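Local structure of myosin-4 (Saccharomyces cerevisiae, 3MMI) at residues F160-M173 with K187-D199. The protein is a class V myosin motor, represented here by its globular tail, that is recruited through SHE3 to ASH1 and other mRNAs for their localization to the bud. Sequence-based numbering, arbitrary orientation.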
ATOM      1  N   PHE A 160      -2.910  -8.421   1.151  1.00 29.48           N
ATOM      2  CA  PHE A 160      -4.334  -8.182   0.912  1.00 27.39           C
ATOM      3  C   PHE A 160      -4.612  -7.909  -0.557  1.00 28.07           C
ATOM      4  O   PHE A 160      -5.445  -8.599  -1.182  1.00 27.64           O
ATOM      5  CB  PHE A 160      -4.858  -7.044   1.748  1.00 26.95           C
ATOM      6  CG  PHE A 160      -6.222  -6.676   1.425  1.00 26.69           C
ATOM      7  CD1 PHE A 160      -7.227  -7.628   1.429  1.00 36.94           C
ATOM      8  CD2 PHE A 160      -6.543  -5.386   1.082  1.00 34.37           C
ATOM      9  CE1 PHE A 160      -8.555  -7.315   1.113  1.00 34.87           C
ATOM     10  CE2 PHE A 160      -7.909  -5.039   0.750  1.00 33.34           C
ATOM     11  CZ  PHE A 160      -8.889  -6.026   0.775  1.00 32.77           C
ATOM     12  N   MET A 161      -3.907  -6.949  -1.147  1.00 25.70           N
ATOM     13  CA  MET A 161      -4.123  -6.634  -2.583  1.00 27.70           C
ATOM     14  C   MET A 161      -3.781  -7.682  -3.632  1.00 29.12           C
ATOM     15  O   MET A 161      -4.416  -7.711  -4.715  1.00 29.32           O
ATOM     16  CB  MET A 161      -3.408  -5.300  -2.954  1.00 26.91           C
ATOM     17  CG  MET A 161      -4.213  -4.076  -2.480  1.00 23.11           C
ATOM     18  SD  MET A 161      -5.927  -4.202  -3.059  1.00 36.47           S
ATOM     19  CE  MET A 161      -6.796  -3.311  -1.890  1.00 49.57           C
ATOM     20  N   LYS A 162      -2.812  -8.550  -3.330  1.00 29.61           N
ATOM     21  CA  LYS A 162      -2.557  -9.745  -4.184  1.00 32.65           C
ATOM     22  C   LYS A 162      -3.893 -10.586  -4.304  1.00 32.59           C
ATOM     23  O   LYS A 162      -4.334 -10.912  -5.409  1.00 33.53           O
ATOM     24  CB  LYS A 162      -1.431 -10.615  -3.559  1.00 33.65           C
ATOM     25  CG  LYS A 162      -1.095 -11.864  -4.363  1.00 42.06           C
ATOM     26  N   HIS A 163      -4.479 -10.912  -3.157  1.00 30.38           N
ATOM     27  CA  HIS A 163      -5.691 -11.719  -3.108  1.00 31.44           C
ATOM     28  C   HIS A 163      -6.870 -11.014  -3.765  1.00 31.89           C
ATOM     29  O   HIS A 163      -7.576 -11.603  -4.583  1.00 29.06           O
ATOM     30  CB  HIS A 163      -6.036 -12.080  -1.662  1.00 28.48           C
ATOM     31  N   ALA A 164      -7.086  -9.752  -3.405  1.00 29.64           N
ATOM     32  CA  ALA A 164      -8.215  -8.999  -3.953  1.00 28.01           C
ATOM     33  C   ALA A 164      -8.116  -8.808  -5.452  1.00 30.51           C
ATOM     34  O   ALA A 164      -9.165  -8.776  -6.127  1.00 29.28           O
ATOM     35  CB  ALA A 164      -8.366  -7.620  -3.299  1.00 30.13           C
ATOM     36  N   SER A 165      -6.902  -8.606  -5.996  1.00 28.95           N
ATOM     37  CA  SER A 165      -6.737  -8.475  -7.438  1.00 30.01           C
ATOM     38  C   SER A 165      -7.035  -9.711  -8.188  1.00 30.84           C
ATOM     39  O   SER A 165      -7.450  -9.605  -9.317  1.00 30.62           O
ATOM     40  CB  SER A 165      -5.311  -8.166  -7.902  1.00 29.35           C
ATOM     41  OG  SER A 165      -4.866  -7.041  -7.274  1.00 33.96           O
ATOM     42  N   ALA A 166      -6.761 -10.888  -7.604  1.00 33.11           N
ATOM     43  CA  ALA A 166      -7.138 -12.178  -8.272  1.00 34.76           C
ATOM     44  C   ALA A 166      -8.658 -12.315  -8.292  1.00 35.74           C
ATOM     45  O   ALA A 166      -9.280 -12.505  -9.323  1.00 37.18           O
ATOM     46  CB  ALA A 166      -6.519 -13.383  -7.553  1.00 33.62           C
ATOM     47  N   HIS A 167      -9.238 -12.132  -7.115  1.00 36.80           N
ATOM     48  CA  HIS A 167     -10.644 -12.314  -6.922  1.00 37.52           C
ATOM     49  C   HIS A 167     -11.438 -11.358  -7.805  1.00 38.68           C
ATOM     50  O   HIS A 167     -12.499 -11.698  -8.381  1.00 37.29           O
ATOM     51  CB  HIS A 167     -10.976 -12.074  -5.462  1.00 39.32           C
ATOM     52  CG  HIS A 167     -12.423 -11.815  -5.232  1.00 48.59           C
ATOM     53  ND1 HIS A 167     -12.882 -10.620  -4.691  1.00 63.30           N
ATOM     54  CD2 HIS A 167     -13.531 -12.570  -5.488  1.00 54.76           C
ATOM     55  CE1 HIS A 167     -14.215 -10.629  -4.657  1.00 62.74           C
ATOM     56  NE2 HIS A 167     -14.635 -11.801  -5.138  1.00 61.02           N
ATOM     57  N   ILE A 168     -10.929 -10.149  -7.965  1.00 34.59           N
ATOM     58  CA  ILE A 168     -11.699  -9.218  -8.720  1.00 31.07           C
ATOM     59  C   ILE A 168     -11.222  -9.275 -10.167  1.00 30.33           C
ATOM     60  O   ILE A 168     -11.879  -8.736 -11.054  1.00 30.57           O
ATOM     61  CB  ILE A 168     -11.478  -7.834  -8.181  1.00 32.61           C
ATOM     62  CG1 ILE A 168     -12.126  -7.702  -6.821  1.00 35.79           C
ATOM     63  CG2 ILE A 168     -11.954  -6.836  -9.069  1.00 32.26           C
ATOM     64  CD1 ILE A 168     -11.695  -6.448  -6.225  1.00 43.78           C
ATOM     65  N   GLU A 169     -10.119  -9.948 -10.446  1.00 26.11           N
ATOM     66  CA  GLU A 169      -9.761 -10.181 -11.859  1.00 26.86           C
ATOM     67  C   GLU A 169      -9.316  -8.880 -12.609  1.00 26.07           C
ATOM     68  O   GLU A 169      -9.656  -8.625 -13.810  1.00 23.88           O
ATOM     69  CB  GLU A 169     -10.946 -10.841 -12.625  1.00 26.00           C
ATOM     70  CG  GLU A 169     -11.435 -12.180 -11.998  1.00 35.81           C
ATOM     71  CD  GLU A 169     -12.617 -12.787 -12.753  1.00 41.76           C
ATOM     72  OE1 GLU A 169     -12.447 -13.788 -13.391  1.00 43.58           O
ATOM     73  OE2 GLU A 169     -13.730 -12.258 -12.729  1.00 49.42           O
ATOM     74  N   ILE A 170      -8.557  -8.047 -11.910  1.00 26.64           N
ATOM     75  CA  ILE A 170      -8.159  -6.767 -12.440  1.00 27.87           C
ATOM     76  C   ILE A 170      -7.519  -6.844 -13.823  1.00 25.94           C
ATOM     77  O   ILE A 170      -7.845  -6.035 -14.697  1.00 27.03           O
ATOM     78  CB  ILE A 170      -7.302  -5.922 -11.456  1.00 31.65           C
ATOM     79  CG1 ILE A 170      -8.211  -4.926 -10.675  1.00 41.31           C
ATOM     80  CG2 ILE A 170      -6.483  -4.895 -12.206  1.00 25.60           C
ATOM     81  CD1 ILE A 170      -8.522  -5.302  -9.302  1.00 33.09           C
ATOM     82  N   PHE A 171      -6.699  -7.839 -14.051  1.00 23.61           N
ATOM     83  CA  PHE A 171      -6.145  -8.067 -15.331  1.00 22.48           C
ATOM     84  C   PHE A 171      -7.160  -8.194 -16.481  1.00 25.42           C
ATOM     85  O   PHE A 171      -7.063  -7.485 -17.494  1.00 26.03           O
ATOM     86  CB  PHE A 171      -5.152  -9.262 -15.336  1.00 23.51           C
ATOM     87  CG  PHE A 171      -4.581  -9.502 -16.711  1.00 24.50           C
ATOM     88  CD1 PHE A 171      -3.498  -8.748 -17.163  1.00 25.31           C
ATOM     89  CD2 PHE A 171      -5.209 -10.355 -17.598  1.00 25.17           C
ATOM     90  CE1 PHE A 171      -2.985  -8.916 -18.524  1.00 26.95           C
ATOM     91  CE2 PHE A 171      -4.746 -10.515 -18.935  1.00 27.81           C
ATOM     92  CZ  PHE A 171      -3.610  -9.843 -19.403  1.00 24.42           C
ATOM     93  N   ASP A 172      -8.102  -9.136 -16.369  1.00 27.59           N
ATOM     94  CA  ASP A 172      -9.129  -9.370 -17.398  1.00 29.78           C
ATOM     95  C   ASP A 172     -10.052  -8.247 -17.572  1.00 27.21           C
ATOM     96  O   ASP A 172     -10.565  -8.077 -18.648  1.00 31.26           O
ATOM     97  CB  ASP A 172     -10.004 -10.613 -17.144  1.00 30.75           C
ATOM     98  CG  ASP A 172      -9.287 -11.909 -17.484  1.00 37.64           C
ATOM     99  OD1 ASP A 172      -8.436 -11.883 -18.380  1.00 37.49           O
ATOM    100  OD2 ASP A 172      -9.560 -12.960 -16.825  1.00 45.42           O
ATOM    101  N   MET A 173     -10.248  -7.469 -16.533  1.00 26.36           N
ATOM    102  CA  MET A 173     -11.123  -6.280 -16.575  1.00 24.23           C
ATOM    103  C   MET A 173     -10.448  -5.157 -17.353  1.00 22.79           C
ATOM    104  O   MET A 173     -11.093  -4.402 -18.007  1.00 21.45           O
ATOM    105  CB  MET A 173     -11.359  -5.868 -15.102  1.00 26.90           C
ATOM    106  CG  MET A 173     -12.649  -5.196 -14.806  1.00 31.55           C
ATOM    107  SD  MET A 173     -12.810  -4.674 -13.131  1.00 33.42           S
ATOM    108  CE  MET A 173     -11.480  -5.495 -12.266  1.00 57.70           C
ATOM    109  N   LYS A 187     -17.740  -7.485 -14.416  1.00 39.50           N
ATOM    110  CA  LYS A 187     -16.465  -7.461 -13.717  1.00 37.33           C
ATOM    111  C   LYS A 187     -16.333  -6.085 -13.029  1.00 33.60           C
ATOM    112  O   LYS A 187     -15.978  -6.002 -11.838  1.00 36.82           O
ATOM    113  CB  LYS A 187     -15.307  -7.774 -14.704  1.00 38.73           C
ATOM    114  CG  LYS A 187     -15.268  -9.214 -15.158  1.00 35.70           C
ATOM    115  CD  LYS A 187     -13.934  -9.527 -15.744  1.00 46.16           C
ATOM    116  CE  LYS A 187     -13.811 -11.031 -16.068  1.00 45.49           C
ATOM    117  NZ  LYS A 187     -15.000 -11.473 -16.736  1.00 39.54           N
ATOM    118  N   PHE A 188     -16.649  -5.035 -13.742  1.00 27.74           N
ATOM    119  CA  PHE A 188     -16.648  -3.726 -13.139  1.00 29.32           C
ATOM    120  C   PHE A 188     -17.628  -3.605 -11.973  1.00 30.23           C
ATOM    121  O   PHE A 188     -17.385  -2.975 -10.941  1.00 29.14           O
ATOM    122  CB  PHE A 188     -16.820  -2.574 -14.156  1.00 26.36           C
ATOM    123  CG  PHE A 188     -15.517  -2.138 -14.799  1.00 23.99           C
ATOM    124  CD1 PHE A 188     -15.169  -2.580 -16.072  1.00 23.42           C
ATOM    125  CD2 PHE A 188     -14.588  -1.353 -14.095  1.00 22.52           C
ATOM    126  CE1 PHE A 188     -13.954  -2.238 -16.634  1.00 24.54           C
ATOM    127  CE2 PHE A 188     -13.351  -0.978 -14.651  1.00 24.32           C
ATOM    128  CZ  PHE A 188     -12.993  -1.427 -15.895  1.00 24.15           C
ATOM    129  N   ALA A 189     -18.725  -4.313 -12.110  1.00 30.83           N
ATOM    130  CA  ALA A 189     -19.728  -4.256 -11.057  1.00 32.10           C
ATOM    131  C   ALA A 189     -19.151  -4.961  -9.891  1.00 31.33           C
ATOM    132  O   ALA A 189     -19.400  -4.576  -8.785  1.00 32.50           O
ATOM    133  CB  ALA A 189     -21.104  -4.909 -11.483  1.00 32.30           C
ATOM    134  N   LYS A 190     -18.388  -6.022 -10.115  1.00 30.35           N
ATOM    135  CA  LYS A 190     -17.819  -6.739  -9.008  1.00 28.77           C
ATOM    136  C   LYS A 190     -16.684  -5.902  -8.333  1.00 31.71           C
ATOM    137  O   LYS A 190     -16.517  -5.969  -7.073  1.00 31.45           O
ATOM    138  CB  LYS A 190     -17.241  -8.082  -9.506  1.00 33.05           C
ATOM    139  N   LEU A 191     -15.856  -5.188  -9.131  1.00 27.88           N
ATOM    140  CA  LEU A 191     -14.909  -4.269  -8.544  1.00 26.89           C
ATOM    141  C   LEU A 191     -15.571  -3.173  -7.667  1.00 25.38           C
ATOM    142  O   LEU A 191     -15.093  -2.851  -6.577  1.00 23.26           O
ATOM    143  CB  LEU A 191     -14.077  -3.569  -9.652  1.00 28.81           C
ATOM    144  CG  LEU A 191     -13.090  -2.543  -9.111  1.00 26.28           C
ATOM    145  CD1 LEU A 191     -11.925  -3.203  -8.309  1.00 25.48           C
ATOM    146  CD2 LEU A 191     -12.583  -1.864 -10.326  1.00 32.48           C
ATOM    147  N   PHE A 192     -16.659  -2.588  -8.163  1.00 23.48           N
ATOM    148  CA  PHE A 192     -17.340  -1.523  -7.399  1.00 26.64           C
ATOM    149  C   PHE A 192     -17.986  -1.970  -6.088  1.00 26.75           C
ATOM    150  O   PHE A 192     -17.881  -1.278  -5.052  1.00 26.00           O
ATOM    151  CB  PHE A 192     -18.352  -0.809  -8.252  1.00 27.04           C
ATOM    152  CG  PHE A 192     -17.740  -0.074  -9.413  1.00 29.88           C
ATOM    153  CD1 PHE A 192     -16.426   0.404  -9.355  1.00 28.46           C
ATOM    154  CD2 PHE A 192     -18.457   0.100 -10.599  1.00 31.85           C
ATOM    155  CE1 PHE A 192     -15.844   1.115 -10.440  1.00 26.84           C
ATOM    156  CE2 PHE A 192     -17.848   0.808 -11.695  1.00 38.76           C
ATOM    157  CZ  PHE A 192     -16.494   1.305 -11.562  1.00 30.94           C
ATOM    158  N   THR A 193     -18.491  -3.198  -6.100  1.00 24.93           N
ATOM    159  CA  THR A 193     -19.006  -3.801  -4.906  1.00 27.11           C
ATOM    160  C   THR A 193     -17.908  -4.117  -3.914  1.00 25.39           C
ATOM    161  O   THR A 193     -18.077  -3.884  -2.677  1.00 25.18           O
ATOM    162  CB  THR A 193     -19.864  -5.060  -5.255  1.00 30.70           C
ATOM    163  OG1 THR A 193     -21.010  -4.582  -5.967  1.00 25.79           O
ATOM    164  CG2 THR A 193     -20.317  -5.750  -4.017  1.00 26.69           C
ATOM    165  N   PHE A 194     -16.792  -4.608  -4.438  1.00 25.02           N
ATOM    166  CA  PHE A 194     -15.652  -4.911  -3.582  1.00 23.52           C
ATOM    167  C   PHE A 194     -15.110  -3.660  -2.856  1.00 24.19           C
ATOM    168  O   PHE A 194     -14.785  -3.707  -1.676  1.00 25.70           O
ATOM    169  CB  PHE A 194     -14.528  -5.601  -4.346  1.00 25.08           C
ATOM    170  CG  PHE A 194     -13.219  -5.628  -3.559  1.00 26.12           C
ATOM    171  CD1 PHE A 194     -12.945  -6.649  -2.739  1.00 28.78           C
ATOM    172  CD2 PHE A 194     -12.287  -4.576  -3.651  1.00 36.84           C
ATOM    173  CE1 PHE A 194     -11.772  -6.718  -2.028  1.00 32.78           C
ATOM    174  CE2 PHE A 194     -11.078  -4.602  -2.921  1.00 36.23           C
ATOM    175  CZ  PHE A 194     -10.836  -5.681  -2.085  1.00 35.36           C
ATOM    176  N   LEU A 195     -15.001  -2.560  -3.573  1.00 22.24           N
ATOM    177  CA  LEU A 195     -14.504  -1.320  -3.030  1.00 22.80           C
ATOM    178  C   LEU A 195     -15.510  -0.682  -2.087  1.00 24.83           C
ATOM    179  O   LEU A 195     -15.087  -0.074  -1.091  1.00 21.53           O
ATOM    180  CB  LEU A 195     -14.220  -0.280  -4.140  1.00 19.08           C
ATOM    181  CG  LEU A 195     -13.012  -0.686  -5.027  1.00 25.15           C
ATOM    182  CD1 LEU A 195     -12.806   0.250  -6.193  1.00 17.89           C
ATOM    183  CD2 LEU A 195     -11.705  -0.856  -4.154  1.00 22.53           C
ATOM    184  N   ASN A 196     -16.825  -0.820  -2.410  1.00 23.49           N
ATOM    185  CA  ASN A 196     -17.868  -0.379  -1.410  1.00 27.07           C
ATOM    186  C   ASN A 196     -17.792  -1.211  -0.121  1.00 22.25           C
ATOM    187  O   ASN A 196     -17.959  -0.716   0.931  1.00 21.04           O
ATOM    188  CB  ASN A 196     -19.333  -0.462  -1.965  1.00 26.06           C
ATOM    189  CG  ASN A 196     -19.603   0.512  -3.110  1.00 22.13           C
ATOM    190  OD1 ASN A 196     -20.287   0.168  -4.094  1.00 25.54           O
ATOM    191  ND2 ASN A 196     -19.028   1.675  -3.033  1.00 18.56           N
ATOM    192  N   GLU A 197     -17.458  -2.482  -0.267  1.00 23.05           N
ATOM    193  CA  GLU A 197     -17.366  -3.353   0.874  1.00 24.49           C
ATOM    194  C   GLU A 197     -16.061  -3.148   1.631  1.00 26.61           C
ATOM    195  O   GLU A 197     -16.025  -3.253   2.848  1.00 27.25           O
ATOM    196  CB  GLU A 197     -17.588  -4.823   0.455  1.00 24.77           C
ATOM    197  CG  GLU A 197     -19.081  -5.072   0.087  1.00 30.44           C
ATOM    198  CD  GLU A 197     -19.387  -6.473  -0.459  1.00 32.65           C
ATOM    199  OE1 GLU A 197     -18.495  -7.361  -0.438  1.00 35.12           O
ATOM    200  OE2 GLU A 197     -20.496  -6.671  -0.931  1.00 26.21           O
ATOM    201  N   PHE A 198     -14.974  -2.814   0.915  1.00 25.63           N
ATOM    202  CA  PHE A 198     -13.715  -2.442   1.547  1.00 23.92           C
ATOM    203  C   PHE A 198     -13.945  -1.190   2.326  1.00 25.36           C
ATOM    204  O   PHE A 198     -13.528  -1.029   3.491  1.00 25.88           O
ATOM    205  CB  PHE A 198     -12.655  -2.179   0.453  1.00 25.23           C
ATOM    206  CG  PHE A 198     -11.282  -1.964   0.957  1.00 23.64           C
ATOM    207  CD1 PHE A 198     -10.910  -2.359   2.246  1.00 24.16           C
ATOM    208  CD2 PHE A 198     -10.298  -1.474   0.101  1.00 24.81           C
ATOM    209  CE1 PHE A 198      -9.604  -2.230   2.706  1.00 27.26           C
ATOM    210  CE2 PHE A 198      -9.032  -1.259   0.589  1.00 22.13           C
ATOM    211  CZ  PHE A 198      -8.668  -1.678   1.870  1.00 21.72           C
ATOM    212  N   ASP A 199     -14.619  -0.254   1.694  1.00 25.24           N
ATOM    213  CA  ASP A 199     -14.930   0.992   2.345  1.00 26.86           C
ATOM    214  C   ASP A 199     -15.820   0.879   3.620  1.00 28.90           C
ATOM    215  O   ASP A 199     -15.628   1.608   4.600  1.00 27.23           O
ATOM    216  CB  ASP A 199     -15.632   1.900   1.342  1.00 26.77           C
ATOM    217  CG  ASP A 199     -15.932   3.303   1.920  1.00 34.85           C
ATOM    218  OD1 ASP A 199     -15.092   4.224   1.812  1.00 32.01           O
ATOM    219  OD2 ASP A 199     -17.005   3.489   2.550  1.00 44.10           O
TER
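Apolar side chains from the C-terminal end of helix 132-168 pack against helix 185-204 in the Dilute region of the globular tail, segments 160-168 and 187-199 running roughly antiparallel (146° between their axes); the short helix 170-174 adds to the same interface. At one end Phe160, Phe194 and Phe198 form an aromatic cluster. Phe160 CE2 lies over a face of the Phe198 ring, 3.6 Å from Phe198 CZ, whereas the Phe160 and Phe194 rings meet rim to rim with planes 25° apart. Phe194, its CG anti to the backbone N (chi1 167°), reaches across to Ala164, Phe194 CZ lying 3.4 Å from Ala164 CB. Ile168 CG2 rests on Leu191, 3.7 Å from Leu191 CD1. Glu169, with positive phi, closes the first helix in a Schellman motif and stands at the N-cap position of the next. Beyond this turn, Met173 SD sits over the Phe188 ring, 3.9 Å from its centroid, in a Met-aromatic contact. At the border, the aliphatic chain of Lys187 passes the Glu169 carboxylate, Lys187 NZ staying 4.3 Å from Glu169 OE2, beyond a salt bridge. Helix 97-108 touches Phe160 and Phe198, helix 209-234 packs on Met161 and Ile170, and helix 240-257 meets Phe188.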